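Local coordinates for vanadium-dependent bromoperoxidase (Corallina officinalis, PDB 1QHB), which catalyses the hydrogen peroxide-dependent bromination of organic substrates with vanadate as cofactor, in a dodecamer whose subunits are stabilised by calcium, at residues 269-274 / 278-283; 238-243 / 340-345; 200-205 / 212-217. One frame throughout, in Å; residues are numbered along the deposited sequence.

Contact 1 of 3, residues 269-274 / 278-283; sequences GEIAYG and ISQRVR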
loop_
_atom_site.group_PDB
_atom_site.type_symbol
_atom_site.label_atom_id
_atom_site.label_comp_id
_atom_site.label_asym_id
_atom_site.label_seq_id
_atom_site.Cartn_x
_atom_site.Cartn_y
_atom_site.Cartn_z
ATOM N N GLY A 269 22.293 -56.895 15.704
ATOM C CA GLY A 269 21.269 -55.925 15.969
ATOM C C GLY A 269 21.771 -54.746 16.778
ATOM O O GLY A 269 20.956 -54.123 17.462
ATOM N N GLU A 270 23.051 -54.452 16.605
ATOM C CA GLU A 270 23.598 -53.313 17.336
ATOM C C GLU A 270 23.806 -52.109 16.404
ATOM O O GLU A 270 24.682 -52.237 15.516
ATOM C CB GLU A 270 24.926 -53.666 17.958
ATOM C CG GLU A 270 24.828 -54.719 19.063
ATOM C CD GLU A 270 23.928 -54.362 20.233
ATOM O OE1 GLU A 270 23.766 -53.162 20.550
ATOM O OE2 GLU A 270 23.311 -55.224 20.898
ATOM N N ILE A 271 23.055 -50.996 16.523
ATOM C CA ILE A 271 23.236 -49.801 15.725
ATOM C C ILE A 271 24.281 -48.916 16.405
ATOM O O ILE A 271 24.066 -48.584 17.597
ATOM C CB ILE A 271 21.966 -48.906 15.556
ATOM C CG1 ILE A 271 20.831 -49.812 15.041
ATOM C CG2 ILE A 271 22.168 -47.683 14.689
ATOM C CD1 ILE A 271 19.506 -49.074 15.199
ATOM N N ALA A 272 25.312 -48.471 15.681
ATOM C CA ALA A 272 26.271 -47.533 16.269
ATOM C C ALA A 272 25.601 -46.165 16.389
ATOM O O ALA A 272 25.232 -45.579 15.388
ATOM C CB ALA A 272 27.515 -47.348 15.416
ATOM N N TYR A 273 25.436 -45.619 17.576
ATOM C CA TYR A 273 24.747 -44.341 17.827
ATOM C C TYR A 273 25.790 -43.406 18.407
ATOM O O TYR A 273 25.949 -43.430 19.642
ATOM C CB TYR A 273 23.655 -44.628 18.842
ATOM C CG TYR A 273 22.702 -43.523 19.266
ATOM C CD1 TYR A 273 22.485 -42.391 18.465
ATOM C CD2 TYR A 273 22.045 -43.605 20.475
ATOM C CE1 TYR A 273 21.608 -41.426 18.876
ATOM C CE2 TYR A 273 21.162 -42.632 20.887
ATOM C CZ TYR A 273 20.951 -41.533 20.070
ATOM O OH TYR A 273 20.106 -40.505 20.456
ATOM N N GLY A 274 26.502 -42.622 17.570
ATOM C CA GLY A 274 27.628 -41.906 18.092
ATOM C C GLY A 274 28.667 -42.967 18.509
ATOM O O GLY A 274 28.948 -43.940 17.767
ATOM N N ILE A 278 22.526 -48.605 20.077
ATOM C CA ILE A 278 21.110 -48.904 20.155
ATOM C C ILE A 278 20.974 -50.415 19.879
ATOM O O ILE A 278 21.501 -50.894 18.876
ATOM C CB ILE A 278 20.268 -48.162 19.122
ATOM C CG1 ILE A 278 20.279 -46.650 19.384
ATOM C CG2 ILE A 278 18.838 -48.698 19.115
ATOM C CD1 ILE A 278 19.948 -45.809 18.171
ATOM N N SER A 279 20.207 -51.100 20.695
ATOM C CA SER A 279 19.968 -52.515 20.448
ATOM C C SER A 279 18.613 -52.630 19.739
ATOM O O SER A 279 17.707 -52.000 20.273
ATOM C CB SER A 279 19.896 -53.242 21.823
ATOM O OG SER A 279 19.352 -54.531 21.571
ATOM N N GLN A 280 18.449 -53.411 18.690
ATOM C CA GLN A 280 17.211 -53.608 18.014
ATOM C C GLN A 280 16.294 -54.613 18.727
ATOM O O GLN A 280 15.144 -54.829 18.292
ATOM C CB GLN A 280 17.431 -54.152 16.582
ATOM C CG GLN A 280 18.198 -53.208 15.675
ATOM C CD GLN A 280 17.278 -52.235 14.944
ATOM O OE1 GLN A 280 16.326 -51.712 15.543
ATOM N NE2 GLN A 280 17.585 -52.031 13.650
ATOM N N ARG A 281 16.753 -55.242 19.803
ATOM C CA ARG A 281 15.936 -56.263 20.463
ATOM C C ARG A 281 14.812 -55.601 21.251
ATOM O O ARG A 281 15.108 -54.658 21.994
ATOM C CB ARG A 281 16.833 -57.117 21.384
ATOM C CG ARG A 281 17.856 -57.941 20.615
ATOM C CD ARG A 281 18.515 -59.003 21.486
ATOM N NE ARG A 281 18.905 -60.157 20.663
ATOM C CZ ARG A 281 19.981 -60.188 19.868
ATOM N NH1 ARG A 281 20.873 -59.197 19.823
ATOM N NH2 ARG A 281 20.244 -61.257 19.148
ATOM N N VAL A 282 13.585 -56.061 21.048
ATOM C CA VAL A 282 12.421 -55.500 21.699
ATOM C C VAL A 282 11.984 -56.290 22.919
ATOM O O VAL A 282 12.207 -57.499 23.062
ATOM C CB VAL A 282 11.252 -55.519 20.652
ATOM C CG1 VAL A 282 10.899 -56.976 20.305
ATOM C CG2 VAL A 282 10.016 -54.784 21.154
ATOM N N ARG A 283 11.315 -55.617 23.870
ATOM C CA ARG A 283 10.771 -56.247 25.057
ATOM C C ARG A 283 9.742 -57.277 24.632
ATOM O O ARG A 283 9.112 -57.142 23.576
ATOM C CB ARG A 283 10.207 -55.217 26.040
ATOM C CG ARG A 283 11.281 -54.324 26.624
ATOM C CD ARG A 283 12.485 -55.021 27.184
ATOM N NE ARG A 283 13.350 -54.145 27.949
ATOM C CZ ARG A 283 14.528 -54.532 28.437
ATOM N NH1 ARG A 283 15.000 -55.755 28.256
ATOM N NH2 ARG A 283 15.273 -53.697 29.161
HETATM O O HOH W 1 20.997 -56.367 20.495
#
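I271 and I278 form the hydrogen-bonded pair of an antiparallel hairpin: I271 N reaches I278 O at 2.8 Å, and I278 N returns a bond to I271 O at 2.9 Å. A third bond, Q280 N to G269 O at 2.9 Å, continues the pairing past the non-hydrogen-bonded pair E270 and S279. G269 suits its place because its phi is positive (78°) and a side chain there would crowd Q280 CB.

On the face shared by the two isoleucines, I271 CD1 meets I278 CG2 at 4.0 Å and also lies against the amide of Q280, whose NE2 is held by V243 O. In Y273, CG anti to the backbone N (chi1 -177°) sets the ring beside I278, whose CD1 lies over one face, offset toward the rim and 4.1 Å from the centroid, in a CH-pi contact.

On the other face, one water donates to E270 OE2 (2.6 Å) and accepts from S279 OG and R281 NH1, linking carboxylate and guanidinium without direct contact. S279 OG also accepts from R281 N, making an ST turn, while D517 and D268 form salt bridges with R281.

Beyond this shell, N341 and L344 of helix 337-349 pack against I271 and I278, Y273 OH forms a hydrogen bond with ND2 of N341 of the second subunit, and strand 276-285, flanked by 313-318, pairs with a strand of that subunit.

Contact 2 of 3, residues 238-243 / 340-345; sequences SQFIIV and LNACLI
V243 O and F240 O, which both accept a hydrogen bond from Q280 NE2, also rest against the methyl CD1 of I345. That methyl is 3.5 Å from V243 O and 3.6 Å from F240 O, so the isoleucine closes an apolar surface beside the buried amide.

I345 touches with both branches. CG1 stands beside the backbone N (chi1 -72°) and the chain runs on extended, which carries CD1 to the loop backbone and to V243 CG2, while CG2 comes in at the edge of the F240 ring, near its plane, 4.1 Å from CD1 of that ring. One turn earlier on the helix, A342 CB meets F240 CB at 4.0 Å and lies obliquely to the ring. A small residue suits this position because the two backbones are close here, the CA atoms of F240 and A342 being 5.3 Å apart. With an alanine here instead of I345, the edge of the F240 ring and the two carbonyls would probably lose their apolar neighbour, leaving a gap.

The loop is held in shape by its own bonds. Q239 O accepts from both V243 N (3.0 Å) and I242 N, and S238 OG accepts from F240 N at 3.2 Å; S238 OG is also hydrogen-bonded to E533 O, on helix 530-548, whose E533 and L534 touch the F240 side chain. S238 OG and F240 N thus form an ST turn at the start of the loop, which lays F240 between helices 337-349 and 530-548; this loop-on-helix packing belongs to the mainly helical fold of the vanadium haloperoxidases.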
loop_
_atom_site.group_PDB
_atom_site.type_symbol
_atom_site.label_atom_id
_atom_site.label_comp_id
_atom_site.label_asym_id
_atom_site.label_seq_id
_atom_site.Cartn_x
_atom_site.Cartn_y
_atom_site.Cartn_z
ATOM N N SER A 238 11.483 -54.916 7.409
ATOM C CA SER A 238 12.455 -54.049 6.783
ATOM C C SER A 238 13.777 -54.420 7.389
ATOM O O SER A 238 13.859 -54.592 8.630
ATOM C CB SER A 238 12.090 -52.580 7.137
ATOM O OG SER A 238 13.179 -51.729 6.735
ATOM N N GLN A 239 14.874 -54.348 6.628
ATOM C CA GLN A 239 16.183 -54.594 7.214
ATOM C C GLN A 239 16.442 -53.619 8.350
ATOM O O GLN A 239 17.160 -53.890 9.319
ATOM C CB GLN A 239 17.308 -54.371 6.158
ATOM C CG GLN A 239 17.215 -55.347 4.974
ATOM C CD GLN A 239 17.389 -56.786 5.483
ATOM O OE1 GLN A 239 18.457 -57.149 5.996
ATOM N NE2 GLN A 239 16.288 -57.512 5.360
ATOM N N PHE A 240 15.918 -52.407 8.270
ATOM C CA PHE A 240 16.210 -51.336 9.210
ATOM C C PHE A 240 15.631 -51.495 10.603
ATOM O O PHE A 240 16.029 -50.698 11.500
ATOM C CB PHE A 240 15.738 -49.986 8.597
ATOM C CG PHE A 240 16.499 -49.628 7.336
ATOM C CD1 PHE A 240 17.871 -49.595 7.287
ATOM C CD2 PHE A 240 15.813 -49.325 6.186
ATOM C CE1 PHE A 240 18.536 -49.233 6.127
ATOM C CE2 PHE A 240 16.469 -48.997 5.011
ATOM C CZ PHE A 240 17.823 -48.951 4.975
ATOM N N ILE A 241 14.733 -52.447 10.804
ATOM C CA ILE A 241 14.193 -52.706 12.136
ATOM C C ILE A 241 14.773 -53.968 12.760
ATOM O O ILE A 241 14.425 -54.272 13.911
ATOM C CB ILE A 241 12.655 -52.695 12.102
ATOM C CG1 ILE A 241 12.039 -52.219 13.440
ATOM C CG2 ILE A 241 12.007 -53.946 11.576
ATOM C CD1 ILE A 241 10.572 -52.061 13.367
ATOM N N ILE A 242 15.716 -54.653 12.110
ATOM C CA ILE A 242 16.354 -55.822 12.663
ATOM C C ILE A 242 17.869 -55.791 12.562
ATOM O O ILE A 242 18.502 -56.408 13.425
ATOM C CB ILE A 242 15.955 -57.162 12.013
ATOM C CG1 ILE A 242 16.107 -57.121 10.487
ATOM C CG2 ILE A 242 14.570 -57.578 12.455
ATOM C CD1 ILE A 242 15.816 -58.469 9.839
ATOM N N VAL A 243 18.537 -55.178 11.588
ATOM C CA VAL A 243 19.982 -55.267 11.572
ATOM C C VAL A 243 20.607 -54.102 12.343
ATOM O O VAL A 243 20.000 -53.033 12.535
ATOM C CB VAL A 243 20.584 -55.219 10.158
ATOM C CG1 VAL A 243 19.897 -56.233 9.265
ATOM C CG2 VAL A 243 20.424 -53.815 9.559
ATOM N N LEU A 340 14.531 -42.471 12.594
ATOM C CA LEU A 340 15.798 -41.950 13.106
ATOM C C LEU A 340 16.798 -43.101 13.195
ATOM O O LEU A 340 17.946 -43.013 12.782
ATOM C CB LEU A 340 15.547 -41.259 14.447
ATOM C CG LEU A 340 16.803 -41.012 15.293
ATOM C CD1 LEU A 340 17.712 -39.999 14.628
ATOM C CD2 LEU A 340 16.417 -40.647 16.709
ATOM N N ASN A 341 16.341 -44.276 13.605
ATOM C CA ASN A 341 17.222 -45.460 13.692
ATOM C C ASN A 341 17.639 -45.895 12.292
ATOM O O ASN A 341 18.784 -46.296 12.188
ATOM C CB ASN A 341 16.543 -46.647 14.382
ATOM C CG ASN A 341 16.273 -46.363 15.850
ATOM O OD1 ASN A 341 15.618 -47.216 16.483
ATOM N ND2 ASN A 341 16.699 -45.224 16.371
ATOM N N ALA A 342 16.731 -45.796 11.329
ATOM C CA ALA A 342 17.058 -46.142 9.945
ATOM C C ALA A 342 18.132 -45.205 9.424
ATOM O O ALA A 342 19.165 -45.609 8.897
ATOM C CB ALA A 342 15.834 -46.019 9.061
ATOM N N CYS A 343 17.927 -43.911 9.716
ATOM C CA CYS A 343 18.924 -42.927 9.365
ATOM C C CYS A 343 20.294 -43.162 9.937
ATOM O O CYS A 343 21.256 -43.059 9.189
ATOM C CB CYS A 343 18.429 -41.525 9.781
ATOM S SG CYS A 343 19.362 -40.109 9.137
ATOM N N LEU A 344 20.377 -43.536 11.202
ATOM C CA LEU A 344 21.654 -43.848 11.834
ATOM C C LEU A 344 22.351 -45.050 11.199
ATOM O O LEU A 344 23.563 -44.996 11.039
ATOM C CB LEU A 344 21.439 -44.061 13.321
ATOM C CG LEU A 344 20.999 -42.869 14.179
ATOM C CD1 LEU A 344 20.581 -43.389 15.554
ATOM C CD2 LEU A 344 22.131 -41.871 14.350
ATOM N N ILE A 345 21.621 -46.075 10.780
ATOM C CA ILE A 345 22.208 -47.226 10.089
ATOM C C ILE A 345 22.801 -46.747 8.756
ATOM O O ILE A 345 23.894 -47.164 8.366
ATOM C CB ILE A 345 21.115 -48.282 9.864
ATOM C CG1 ILE A 345 20.754 -48.939 11.222
ATOM C CG2 ILE A 345 21.595 -49.401 8.935
ATOM C CD1 ILE A 345 19.528 -49.849 11.173
#

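Contact 3 of 3, residues 200-205 / 212-217; sequences TPAKLG and RRRRGE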
loop_
_atom_site.group_PDB
_atom_site.type_symbol
_atom_site.label_atom_id
_atom_site.label_comp_id
_atom_site.label_asym_id
_atom_site.label_seq_id
_atom_site.Cartn_x
_atom_site.Cartn_y
_atom_site.Cartn_z
ATOM N N THR A 200 -13.019 -59.278 -6.059
ATOM C CA THR A 200 -13.661 -58.531 -7.144
ATOM C C THR A 200 -12.971 -57.184 -7.305
ATOM O O THR A 200 -12.682 -56.543 -6.304
ATOM C CB THR A 200 -15.118 -58.236 -6.714
ATOM O OG1 THR A 200 -15.715 -59.512 -6.462
ATOM C CG2 THR A 200 -15.960 -57.518 -7.737
ATOM N N PRO A 201 -12.708 -56.743 -8.517
ATOM C CA PRO A 201 -12.029 -55.490 -8.760
ATOM C C PRO A 201 -12.954 -54.299 -8.577
ATOM O O PRO A 201 -14.161 -54.404 -8.418
ATOM C CB PRO A 201 -11.591 -55.545 -10.208
ATOM C CG PRO A 201 -12.460 -56.582 -10.856
ATOM C CD PRO A 201 -12.990 -57.487 -9.784
ATOM N N ALA A 202 -12.347 -53.125 -8.478
ATOM C CA ALA A 202 -13.135 -51.898 -8.332
ATOM C C ALA A 202 -13.997 -51.794 -9.599
ATOM O O ALA A 202 -13.640 -52.395 -10.612
ATOM C CB ALA A 202 -12.199 -50.682 -8.257
ATOM N N LYS A 203 -15.036 -50.974 -9.572
ATOM C CA LYS A 203 -15.841 -50.759 -10.789
ATOM C C LYS A 203 -15.705 -49.331 -11.314
ATOM O O LYS A 203 -15.481 -48.426 -10.509
ATOM C CB LYS A 203 -17.323 -51.031 -10.518
ATOM C CG LYS A 203 -17.716 -52.468 -10.279
ATOM C CD LYS A 203 -19.148 -52.730 -10.741
ATOM C CE LYS A 203 -19.476 -54.206 -10.558
ATOM N NZ LYS A 203 -20.907 -54.505 -10.845
ATOM N N LEU A 204 -15.782 -49.083 -12.607
ATOM C CA LEU A 204 -15.688 -47.737 -13.173
ATOM C C LEU A 204 -16.697 -46.886 -12.418
ATOM O O LEU A 204 -17.813 -47.352 -12.224
ATOM C CB LEU A 204 -16.075 -47.723 -14.629
ATOM C CG LEU A 204 -15.774 -46.503 -15.487
ATOM C CD1 LEU A 204 -14.279 -46.200 -15.565
ATOM C CD2 LEU A 204 -16.300 -46.805 -16.890
ATOM N N GLY A 205 -16.387 -45.681 -11.963
ATOM C CA GLY A 205 -17.450 -44.981 -11.228
ATOM C C GLY A 205 -17.102 -44.949 -9.749
ATOM O O GLY A 205 -17.602 -44.079 -9.052
ATOM N N ARG A 212 -7.454 -46.635 -5.665
ATOM C CA ARG A 212 -6.028 -46.702 -5.329
ATOM C C ARG A 212 -5.740 -47.598 -4.132
ATOM O O ARG A 212 -4.678 -48.226 -4.087
ATOM C CB ARG A 212 -5.521 -45.266 -5.122
ATOM C CG ARG A 212 -3.998 -45.238 -5.065
ATOM C CD ARG A 212 -3.427 -43.859 -4.769
ATOM N NE ARG A 212 -1.991 -43.998 -4.491
ATOM C CZ ARG A 212 -1.108 -43.029 -4.279
ATOM N NH1 ARG A 212 -1.437 -41.738 -4.317
ATOM N NH2 ARG A 212 0.159 -43.369 -4.024
ATOM N N ARG A 213 -6.598 -47.712 -3.126
ATOM C CA ARG A 213 -6.228 -48.584 -1.998
ATOM C C ARG A 213 -6.883 -49.967 -2.038
ATOM O O ARG A 213 -6.695 -50.720 -1.082
ATOM C CB ARG A 213 -6.551 -47.891 -0.657
ATOM C CG ARG A 213 -8.023 -47.648 -0.429
ATOM C CD ARG A 213 -8.255 -46.888 0.906
ATOM N NE ARG A 213 -9.717 -46.855 1.066
ATOM C CZ ARG A 213 -10.435 -45.756 0.900
ATOM N NH1 ARG A 213 -9.849 -44.592 0.627
ATOM N NH2 ARG A 213 -11.749 -45.809 1.024
ATOM N N ARG A 214 -7.611 -50.296 -3.105
ATOM C CA ARG A 214 -8.267 -51.603 -3.144
ATOM C C ARG A 214 -7.266 -52.725 -3.370
ATOM O O ARG A 214 -6.380 -52.551 -4.188
ATOM C CB ARG A 214 -9.352 -51.654 -4.216
ATOM C CG ARG A 214 -10.138 -52.979 -4.072
ATOM C CD ARG A 214 -11.542 -52.727 -4.593
ATOM N NE ARG A 214 -12.333 -53.939 -4.549
ATOM C CZ ARG A 214 -13.652 -53.917 -4.667
ATOM N NH1 ARG A 214 -14.238 -52.736 -4.823
ATOM N NH2 ARG A 214 -14.303 -55.064 -4.630
ATOM N N ARG A 215 -7.378 -53.834 -2.632
ATOM C CA ARG A 215 -6.373 -54.876 -2.766
ATOM C C ARG A 215 -6.930 -56.061 -3.537
ATOM O O ARG A 215 -8.113 -56.330 -3.456
ATOM C CB ARG A 215 -5.809 -55.338 -1.417
ATOM C CG ARG A 215 -5.041 -54.255 -0.698
ATOM C CD ARG A 215 -4.667 -54.662 0.693
ATOM N NE ARG A 215 -5.702 -54.448 1.686
ATOM C CZ ARG A 215 -5.604 -55.004 2.906
ATOM N NH1 ARG A 215 -4.540 -55.743 3.180
ATOM N NH2 ARG A 215 -6.565 -54.793 3.790
ATOM N N GLY A 216 -6.044 -56.818 -4.185
ATOM C CA GLY A 216 -6.510 -58.000 -4.904
ATOM C C GLY A 216 -6.280 -59.239 -4.033
ATOM O O GLY A 216 -6.170 -59.270 -2.818
ATOM N N GLU A 217 -6.112 -60.364 -4.708
ATOM C CA GLU A 217 -5.989 -61.688 -4.167
ATOM C C GLU A 217 -4.933 -61.781 -3.070
ATOM O O GLU A 217 -3.799 -61.338 -3.177
ATOM C CB GLU A 217 -5.698 -62.637 -5.335
ATOM C CG GLU A 217 -5.890 -64.098 -4.939
ATOM C CD GLU A 217 -5.248 -65.092 -5.890
ATOM O OE1 GLU A 217 -4.652 -64.694 -6.909
ATOM O OE2 GLU A 217 -5.343 -66.306 -5.589
#
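The flat guanidinium of R214 lies against the backbone of the 200-205 loop: over one of its faces are P201 O, 3.7 Å above the plane and near its centre, and A202 N, 3.8 Å above and displaced toward the rim. T200 O approaches obliquely, 2.8 Å from R214 NH2 and 3.2 Å from R214 NE. R214 NE also donates to W197 O and R214 NH2 to E196 O, both on helix 196-199. T200 is the first residue to leave the helical conformation, so the carbonyl oxygens of E196, W197 and T200 gather there, an environment likely to suit a cation.

The reach of the arginine explains how it gets there. CG is anti to the backbone N (chi1 -172°) and the chain is extended from CG to NE, long enough to bridge backbones whose CA atoms, at A202 and R214, are 7.1 Å apart. On the way, its CD passes A202 CB at 4.2 Å, and NH1 comes within 3.8 Å of A202 CA; a side chain as small as alanine lets the arginine run close along the loop. The CB of P201 points away from the 212-217 segment, and its part in the contact is mainly its carbonyl oxygen.

The contact ties the exit of helix 196-199 to the chain leaving helix 208-213. The neighbouring R213 forms salt bridges with E154 and with E558 of helix 553-574, against which R212 also packs, while A202 borders L204 of the fourth subunit.

Overall arrangement
Contacts 1 and 2 are buried and adjoin, their centres 9 Å apart, whereas contact 3 lies at the surface, with its centre about 40 Å from that of contact 1 and about 33 Å from that of contact 2. The hairpin of contact 1 is nested within the loop closed by contact 2, and helix 337-349 belongs to both neighbourhoods; Q280 is the polar link between them. Their chemistry differs: strand pairing with a hydrated charged face in contact 1, apolar packing between loop and helix in contact 2, and a single arginine set against backbone carbonyls in contact 3. Contacts 1 and 2 face the second subunit, and contact 3 faces the third and fourth.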